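Local structure of putative ABC transporter subunit, substrate-binding component (4EVQ) at residues L17-L22 against I56-V61. The protein binds 4-hydroxybenzoate and is probably the solute-receptor component of an ABC transporter that takes up benzoate derivatives released from lignin. Residues are numbered along the deposited sequence; the frame is centred on the assembly and turned at random. Where two conformers were deposited one is given.
Sequences LKVGLL and ISFVKV
L21 buries more of its surface in this pairing than any other residue, and it does so against the ring of F58, two residues before its bridge partner K60. With CG beside its own backbone N (chi1 -60°), L21 slants across the strand so that CG comes within 3.7 Å of CD1 of F58, and its two methyls reach the same ring atom. V19, directly abreast of F58, stands parallel to it and lays CG1 at 3.8 Å from CE1. The ring is further held on one face by I56 of its own strand, whose CG2 sits over the centre and also meets CG2 of V19 at 3.9 Å. Such parallel pairing of strands 17-23 and 54-62, with helix 30-46 in the connection between them, is the opening beta-alpha-beta unit of the N-terminal lobe in periplasmic binding proteins; that helix packs on L21 and F58 through L40. The backbones zip together through five hydrogen bonds, two of them made by V59, from its N to V19 O (2.9 Å) and from L21 N to its O (2.8 Å). On the face away from L21, V19 and F58, V59 touches the aliphatic CE of K18 through CG2 at 4.0 Å, while the amine of K18 bonds to E81 O. Farther along, L22 CD1 packs on V61 CG1 at 3.7 Å, and both side chains continue onto L77 of helix 67-80.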
loop_
_atom_site.group_PDB
_atom_site.type_symbol
_atom_site.label_atom_id
_atom_site.label_comp_id
_atom_site.label_asym_id
_atom_site.label_seq_id
_atom_site.Cartn_x
_atom_site.Cartn_y
_atom_site.Cartn_z
ATOM N N LEU A 17 10.567 3.455 -23.662
ATOM C CA LEU A 17 9.715 2.413 -23.100
ATOM C C LEU A 17 8.488 3.128 -22.553
ATOM O O LEU A 17 8.627 4.089 -21.787
ATOM C CB LEU A 17 10.471 1.721 -21.960
ATOM C CG LEU A 17 10.097 0.317 -21.517
ATOM C CD1 LEU A 17 11.358 -0.407 -21.026
ATOM C CD2 LEU A 17 9.080 0.357 -20.449
ATOM N N LYS A 18 7.295 2.691 -22.948
ATOM C CA LYS A 18 6.063 3.339 -22.507
ATOM C C LYS A 18 5.530 2.617 -21.293
ATOM O O LYS A 18 5.114 1.466 -21.351
ATOM C CB LYS A 18 4.999 3.366 -23.607
ATOM C CG LYS A 18 5.436 4.086 -24.851
ATOM C CD LYS A 18 4.306 4.110 -25.863
ATOM C CE LYS A 18 3.227 5.094 -25.444
ATOM N NZ LYS A 18 2.344 5.372 -26.640
ATOM N N VAL A 19 5.556 3.322 -20.187
ATOM C CA VAL A 19 5.101 2.788 -18.906
ATOM C C VAL A 19 3.756 3.443 -18.608
ATOM O O VAL A 19 3.665 4.666 -18.389
ATOM C CB VAL A 19 6.124 3.036 -17.818
ATOM C CG1 VAL A 19 5.584 2.488 -16.486
ATOM C CG2 VAL A 19 7.451 2.358 -18.132
ATOM N N GLY A 20 2.699 2.647 -18.650
ATOM C CA GLY A 20 1.386 3.140 -18.329
ATOM C C GLY A 20 1.174 3.183 -16.843
ATOM O O GLY A 20 1.422 2.178 -16.189
ATOM N N LEU A 21 0.761 4.322 -16.323
ATOM C CA LEU A 21 0.537 4.516 -14.893
ATOM C C LEU A 21 -0.896 4.764 -14.694
ATOM O O LEU A 21 -1.402 5.827 -15.088
ATOM C CB LEU A 21 1.299 5.682 -14.308
ATOM C CG LEU A 21 2.786 5.735 -14.361
ATOM C CD1 LEU A 21 3.301 6.877 -13.455
ATOM C CD2 LEU A 21 3.344 4.426 -13.861
ATOM N N LEU A 22 -1.600 3.826 -14.107
ATOM C CA LEU A 22 -3.001 3.994 -13.761
ATOM C C LEU A 22 -3.070 4.248 -12.273
ATOM O O LEU A 22 -2.824 3.336 -11.472
ATOM C CB LEU A 22 -3.790 2.730 -14.122
ATOM C CG LEU A 22 -5.300 2.767 -13.882
ATOM C CD1 LEU A 22 -5.975 3.766 -14.824
ATOM C CD2 LEU A 22 -5.976 1.383 -13.992
ATOM N N ILE A 56 12.449 6.321 -20.549
ATOM C CA ILE A 56 11.128 5.999 -20.047
ATOM C C ILE A 56 10.163 7.124 -20.343
ATOM O O ILE A 56 10.474 8.300 -20.146
ATOM C CB ILE A 56 11.142 5.784 -18.514
ATOM C CG1 ILE A 56 12.161 4.708 -18.100
ATOM C CG2 ILE A 56 9.709 5.498 -17.962
ATOM C CD1 ILE A 56 11.895 3.331 -18.624
ATOM N N SER A 57 9.005 6.762 -20.859
ATOM C CA SER A 57 7.912 7.712 -21.009
ATOM C C SER A 57 6.730 7.214 -20.172
ATOM O O SER A 57 6.215 6.128 -20.400
ATOM C CB SER A 57 7.519 7.804 -22.487
ATOM O OG SER A 57 6.283 8.482 -22.623
ATOM N N PHE A 58 6.274 8.033 -19.228
ATOM C CA PHE A 58 5.142 7.665 -18.380
ATOM C C PHE A 58 3.863 8.200 -18.994
ATOM O O PHE A 58 3.740 9.394 -19.272
ATOM C CB PHE A 58 5.292 8.213 -16.955
ATOM C CG PHE A 58 6.359 7.519 -16.139
ATOM C CD1 PHE A 58 6.206 6.197 -15.749
ATOM C CD2 PHE A 58 7.494 8.196 -15.738
ATOM C CE1 PHE A 58 7.171 5.561 -15.008
ATOM C CE2 PHE A 58 8.479 7.543 -14.984
ATOM C CZ PHE A 58 8.306 6.245 -14.615
ATOM N N VAL A 59 2.914 7.314 -19.204
ATOM C CA VAL A 59 1.611 7.674 -19.693
ATOM C C VAL A 59 0.687 7.612 -18.502
ATOM O O VAL A 59 0.318 6.516 -18.043
ATOM C CB VAL A 59 1.148 6.711 -20.794
ATOM C CG1 VAL A 59 -0.196 7.144 -21.299
ATOM C CG2 VAL A 59 2.215 6.658 -21.921
ATOM N N LYS A 60 0.282 8.770 -17.990
ATOM C CA LYS A 60 -0.409 8.828 -16.703
ATOM C C LYS A 60 -1.920 8.948 -16.891
ATOM O O LYS A 60 -2.413 9.959 -17.410
ATOM C CB LYS A 60 0.127 10.023 -15.929
ATOM C CG LYS A 60 1.626 9.986 -15.705
ATOM C CD LYS A 60 2.144 11.246 -15.047
ATOM C CE LYS A 60 3.611 11.110 -14.703
ATOM N NZ LYS A 60 4.118 12.357 -14.048
ATOM N N VAL A 61 -2.663 7.950 -16.443
ATOM C CA VAL A 61 -4.108 7.886 -16.611
ATOM C C VAL A 61 -4.715 7.943 -15.226
ATOM O O VAL A 61 -4.389 7.144 -14.343
ATOM C CB VAL A 61 -4.522 6.603 -17.353
ATOM C CG1 VAL A 61 -6.025 6.449 -17.416
ATOM C CG2 VAL A 61 -3.888 6.581 -18.768
#